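Local coordinates for ethanolamine kinase Pv091845 (Plasmodium vivax, PDB 2QG7), which probably phosphorylates ethanolamine, the first step on the route to phosphatidylethanolamine, at residues L236-I240 with C416-N420; L423-L427 with F438-M443. All blocks are in the same frame, centred on the assembly; numbering follows the deposited sequence.

Interaction 1: residues L236-I240 with C416-N420; sequences LWNTI and CSHIN
The six-membered ring of Trp-237 meets the sulfur of Cys-416 obliquely. Cys-416 SG lies 4.5 Å from the centroid of that ring, 49° off the normal, in a sulfur-aromatic contact. Trp-237 CZ3 and CH2 are both 3.7 Å from Cys-416 SG. One face of the indole carries the neighbouring Leu-236, whose CG stands 4.1 Å above the ring plane. Leu-236 CD2 also touches the sulfur. Ile-240 CD1 lies 3.7 Å from Cys-416 SG. With SG anti to its backbone N (chi1 -177°), Cys-416 reaches out between these three side chains. Further along, Ile-240 and Asn-420 cross at about a right angle. Ile-240 CG1 rests 3.7 Å from Asn-420 OD1, and Thr-239 CG2 approaches that oxygen too. Ile-240 CG2 meets Ile-419 CG2 at 4.1 Å. Apolar packing is thus joined by carbon contacts to the Asn-420 oxygen. The indole N-H is used elsewhere: Trp-237 NE1 bonds to Glu-359. The two helix segments run at 39°. Their axes are 10.8 Å apart at closest approach, and the contact is made by side chains. Helix 269-284 packs on Trp-237, Ile-240 and Cys-416. Tyr-362 of helix 360-369 touches Leu-236 and Cys-416, and strand 356-359 packs against Leu-236.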
loop_
_atom_site.group_PDB
_atom_site.type_symbol
_atom_site.label_atom_id
_atom_site.label_comp_id
_atom_site.label_asym_id
_atom_site.label_seq_id
_atom_site.Cartn_x
_atom_site.Cartn_y
_atom_site.Cartn_z
ATOM N N LEU D 236 17.469 -10.977 18.170
ATOM C CA LEU D 236 16.240 -10.582 17.521
ATOM C C LEU D 236 15.352 -9.695 18.379
ATOM O O LEU D 236 14.892 -8.637 17.927
ATOM C CB LEU D 236 15.480 -11.837 17.049
ATOM C CG LEU D 236 14.085 -11.812 16.444
ATOM C CD1 LEU D 236 13.949 -10.813 15.250
ATOM C CD2 LEU D 236 13.746 -13.226 16.017
ATOM N N TRP D 237 15.117 -10.132 19.612
ATOM C CA TRP D 237 14.196 -9.448 20.515
ATOM C C TRP D 237 14.795 -8.184 21.084
ATOM O O TRP D 237 14.090 -7.239 21.363
ATOM C CB TRP D 237 13.751 -10.395 21.625
ATOM C CG TRP D 237 13.425 -11.710 21.083
ATOM C CD1 TRP D 237 14.162 -12.846 21.209
ATOM C CD2 TRP D 237 12.298 -12.048 20.258
ATOM N NE1 TRP D 237 13.557 -13.881 20.546
ATOM C CE2 TRP D 237 12.416 -13.419 19.942
ATOM C CE3 TRP D 237 11.203 -11.323 19.755
ATOM C CZ2 TRP D 237 11.484 -14.089 19.160
ATOM C CZ3 TRP D 237 10.280 -11.985 18.996
ATOM C CH2 TRP D 237 10.422 -13.357 18.701
ATOM N N ASN D 238 16.107 -8.183 21.266
ATOM C CA ASN D 238 16.840 -6.979 21.594
ATOM C C ASN D 238 16.682 -5.919 20.508
ATOM O O ASN D 238 16.644 -4.734 20.812
ATOM C CB ASN D 238 18.331 -7.323 21.745
ATOM C CG ASN D 238 19.174 -6.127 22.193
ATOM O OD1 ASN D 238 19.196 -5.773 23.389
ATOM N ND2 ASN D 238 19.889 -5.511 21.233
ATOM N N THR D 239 16.621 -6.354 19.247
ATOM C CA THR D 239 16.538 -5.465 18.084
ATOM C C THR D 239 15.111 -4.948 17.914
ATOM O O THR D 239 14.915 -3.746 17.728
ATOM C CB THR D 239 17.007 -6.160 16.789
ATOM O OG1 THR D 239 18.352 -6.597 16.964
ATOM C CG2 THR D 239 16.987 -5.224 15.613
ATOM N N ILE D 240 14.132 -5.852 18.003
ATOM C CA ILE D 240 12.717 -5.468 17.942
ATOM C C ILE D 240 12.337 -4.474 19.042
ATOM O O ILE D 240 11.688 -3.474 18.769
ATOM C CB ILE D 240 11.762 -6.699 17.950
ATOM C CG1 ILE D 240 12.036 -7.586 16.746
ATOM C CG2 ILE D 240 10.296 -6.251 17.919
ATOM C CD1 ILE D 240 11.156 -8.814 16.708
ATOM N N CYS D 416 6.552 -11.971 13.216
ATOM C CA CYS D 416 7.754 -11.407 13.840
ATOM C C CYS D 416 8.601 -10.555 12.823
ATOM O O CYS D 416 9.106 -9.475 13.115
ATOM C CB CYS D 416 8.578 -12.582 14.398
ATOM S SG CYS D 416 10.011 -12.036 15.261
ATOM N N SER D 417 8.752 -11.097 11.630
ATOM C CA SER D 417 9.375 -10.427 10.518
ATOM C C SER D 417 8.593 -9.154 10.073
ATOM O O SER D 417 9.203 -8.141 9.761
ATOM C CB SER D 417 9.432 -11.434 9.367
ATOM O OG SER D 417 9.826 -10.811 8.181
ATOM N N HIS D 418 7.254 -9.211 10.066
ATOM C CA HIS D 418 6.425 -8.010 9.850
ATOM C C HIS D 418 6.643 -6.885 10.868
ATOM O O HIS D 418 6.750 -5.725 10.503
ATOM C CB HIS D 418 4.938 -8.381 9.818
ATOM C CG HIS D 418 4.559 -9.222 8.655
ATOM N ND1 HIS D 418 4.960 -8.928 7.367
ATOM C CD2 HIS D 418 3.811 -10.349 8.575
ATOM C CE1 HIS D 418 4.459 -9.829 6.532
ATOM N NE2 HIS D 418 3.756 -10.702 7.242
ATOM N N ILE D 419 6.666 -7.228 12.146
ATOM C CA ILE D 419 6.867 -6.250 13.177
ATOM C C ILE D 419 8.251 -5.636 13.116
ATOM O O ILE D 419 8.410 -4.417 13.218
ATOM C CB ILE D 419 6.554 -6.847 14.576
ATOM C CG1 ILE D 419 5.063 -7.225 14.630
ATOM C CG2 ILE D 419 6.933 -5.863 15.674
ATOM C CD1 ILE D 419 4.609 -8.082 15.856
ATOM N N ASN D 420 9.258 -6.480 12.947
ATOM C CA ASN D 420 10.638 -6.027 12.809
ATOM C C ASN D 420 10.806 -4.996 11.691
ATOM O O ASN D 420 11.393 -3.935 11.902
ATOM C CB ASN D 420 11.588 -7.235 12.585
ATOM C CG ASN D 420 13.055 -6.827 12.559
ATOM O OD1 ASN D 420 13.649 -6.522 13.589
ATOM N ND2 ASN D 420 13.633 -6.786 11.369
#

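Interaction 2: residues L423-L427 with F438-M443; sequences LWSLL and FINYGM
The carbonyl oxygen of Phe-438 accepts two hydrogen bonds. One comes from Ser-425 OG across the contact, at 2.7 Å. The other is the helical bond from Gly-442 N, at 2.8 Å. The serine hydroxyl lies in the carbonyl plane, on a lone pair, with a C=O...OG angle of 116°. Ser-425 has OG anti to its backbone N (chi1 -162°), which carries the hydroxyl toward the facing helix. There OG also sits at the ring edges of Phe-438 and Tyr-441, 3.5 Å from CD2 of Tyr-441. Phe-438 turns its own edge toward the face of Trp-424 in an offset edge-to-face pair, planes at 71°. The closest atoms are Trp-424 CH2 and Phe-438 CE2, 3.8 Å apart. On another part of the interface, Leu-426 CD2 lies 3.8 Å from Ile-439 O and also packs on Met-443 SD. The helices are nearly antiparallel, and their axes approach to 7.5 Å. Gly-442 has no side chain, and its backbone comes close to Ser-425, with CA atoms 4.7 Å apart. The buried serine hydroxyl donates its proton to a main-chain oxygen, which ties two closely packed helices together within an otherwise largely apolar and aromatic interface.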
loop_
_atom_site.group_PDB
_atom_site.type_symbol
_atom_site.label_atom_id
_atom_site.label_comp_id
_atom_site.label_asym_id
_atom_site.label_seq_id
_atom_site.Cartn_x
_atom_site.Cartn_y
_atom_site.Cartn_z
ATOM N N LEU D 423 8.789 -1.561 12.142
ATOM C CA LEU D 423 9.316 -0.589 13.068
ATOM C C LEU D 423 10.596 -0.010 12.533
ATOM O O LEU D 423 10.866 1.165 12.737
ATOM C CB LEU D 423 9.581 -1.215 14.423
ATOM C CG LEU D 423 8.468 -1.846 15.250
ATOM C CD1 LEU D 423 9.062 -2.540 16.476
ATOM C CD2 LEU D 423 7.343 -0.844 15.596
ATOM N N TRP D 424 11.399 -0.828 11.861
ATOM C CA TRP D 424 12.588 -0.339 11.188
ATOM C C TRP D 424 12.236 0.735 10.165
ATOM O O TRP D 424 12.851 1.797 10.116
ATOM C CB TRP D 424 13.299 -1.510 10.477
ATOM C CG TRP D 424 14.481 -1.103 9.679
ATOM C CD1 TRP D 424 15.759 -0.918 10.141
ATOM C CD2 TRP D 424 14.503 -0.796 8.275
ATOM N NE1 TRP D 424 16.584 -0.547 9.094
ATOM C CE2 TRP D 424 15.838 -0.442 7.946
ATOM C CE3 TRP D 424 13.524 -0.775 7.264
ATOM C CZ2 TRP D 424 16.217 -0.066 6.651
ATOM C CZ3 TRP D 424 13.882 -0.405 6.004
ATOM C CH2 TRP D 424 15.253 -0.081 5.687
ATOM N N SER D 425 11.265 0.426 9.322
ATOM C CA SER D 425 10.851 1.348 8.264
ATOM C C SER D 425 10.257 2.664 8.778
ATOM O O SER D 425 10.518 3.726 8.244
ATOM C CB SER D 425 9.884 0.671 7.322
ATOM O OG SER D 425 9.841 1.435 6.127
ATOM N N LEU D 426 9.478 2.580 9.835
ATOM C CA LEU D 426 8.955 3.776 10.463
ATOM C C LEU D 426 10.080 4.651 11.035
ATOM O O LEU D 426 10.024 5.891 10.902
ATOM C CB LEU D 426 7.923 3.427 11.543
ATOM C CG LEU D 426 6.547 2.991 11.048
ATOM C CD1 LEU D 426 5.637 2.596 12.237
ATOM C CD2 LEU D 426 5.843 4.065 10.168
ATOM N N LEU D 427 11.073 4.028 11.688
ATOM C CA LEU D 427 12.234 4.740 12.244
ATOM C C LEU D 427 13.042 5.445 11.196
ATOM O O LEU D 427 13.559 6.511 11.428
ATOM C CB LEU D 427 13.177 3.774 12.952
ATOM C CG LEU D 427 13.206 3.673 14.475
ATOM C CD1 LEU D 427 14.230 2.555 14.848
ATOM C CD2 LEU D 427 13.611 5.006 15.089
ATOM N N PHE D 438 9.224 4.933 3.182
ATOM C CA PHE D 438 9.345 4.306 4.482
ATOM C C PHE D 438 8.078 4.222 5.339
ATOM O O PHE D 438 7.833 3.184 5.955
ATOM C CB PHE D 438 10.447 4.988 5.279
ATOM C CG PHE D 438 11.835 4.715 4.760
ATOM C CD1 PHE D 438 12.601 5.735 4.193
ATOM C CD2 PHE D 438 12.400 3.437 4.850
ATOM C CE1 PHE D 438 13.919 5.489 3.708
ATOM C CE2 PHE D 438 13.701 3.174 4.367
ATOM C CZ PHE D 438 14.464 4.213 3.790
ATOM N N ILE D 439 7.298 5.301 5.418
ATOM C CA ILE D 439 6.097 5.344 6.278
ATOM C C ILE D 439 5.017 4.361 5.824
ATOM O O ILE D 439 4.468 3.625 6.634
ATOM C CB ILE D 439 5.472 6.764 6.309
ATOM C CG1 ILE D 439 6.514 7.816 6.742
ATOM C CG2 ILE D 439 4.161 6.779 7.133
ATOM C CD1 ILE D 439 7.137 7.603 8.116
ATOM N N ASN D 440 4.700 4.394 4.533
ATOM C CA ASN D 440 3.715 3.555 3.956
ATOM C C ASN D 440 4.162 2.089 3.958
ATOM O O ASN D 440 3.335 1.179 4.178
ATOM C CB ASN D 440 3.432 4.004 2.508
ATOM C CG ASN D 440 2.337 5.080 2.425
ATOM O OD1 ASN D 440 2.545 6.169 1.874
ATOM N ND2 ASN D 440 1.172 4.770 2.978
ATOM N N TYR D 441 5.452 1.868 3.676
ATOM C CA TYR D 441 5.985 0.526 3.689
ATOM C C TYR D 441 5.961 -0.008 5.103
ATOM O O TYR D 441 5.609 -1.159 5.280
ATOM C CB TYR D 441 7.411 0.442 3.108
ATOM C CG TYR D 441 7.996 -0.948 3.172
ATOM C CD1 TYR D 441 7.603 -1.929 2.263
ATOM C CD2 TYR D 441 8.938 -1.291 4.154
ATOM C CE1 TYR D 441 8.131 -3.196 2.318
ATOM C CE2 TYR D 441 9.463 -2.573 4.214
ATOM C CZ TYR D 441 9.070 -3.514 3.285
ATOM O OH TYR D 441 9.594 -4.809 3.334
ATOM N N GLY D 442 6.319 0.829 6.073
ATOM C CA GLY D 442 6.280 0.495 7.513
ATOM C C GLY D 442 4.908 0.113 8.023
ATOM O O GLY D 442 4.745 -0.855 8.785
ATOM N N MET D 443 3.899 0.861 7.578
ATOM C CA MET D 443 2.505 0.692 7.981
ATOM C C MET D 443 1.896 -0.513 7.336
ATOM O O MET D 443 1.091 -1.168 7.946
ATOM C CB MET D 443 1.666 1.949 7.633
ATOM C CG MET D 443 2.011 3.168 8.460
ATOM S SD MET D 443 1.815 2.850 10.251
ATOM C CE MET D 443 0.033 2.590 10.390
#

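Both interactions use helix 413-430, and their centres are 13 Å apart. Its 416-420 turn packs on the start of helix 236-251. Its 423-427 turn packs on the start of helix 438-448. Along the chain, interaction 1 closes before interaction 2 opens. Interaction 1 joins parts 176 residues apart, whereas interaction 2 joins neighbouring helices across a short connection. The two touch where Ile-240 O lies 3.6 Å from Leu-423 CD1. Helix 413-430 thus links two helices of the kinase fold in a buried helical region. Interaction 2 also reaches the second subunit of the assembly, where Ile-439 and Met-443 pack on Thr-447 of that subunit.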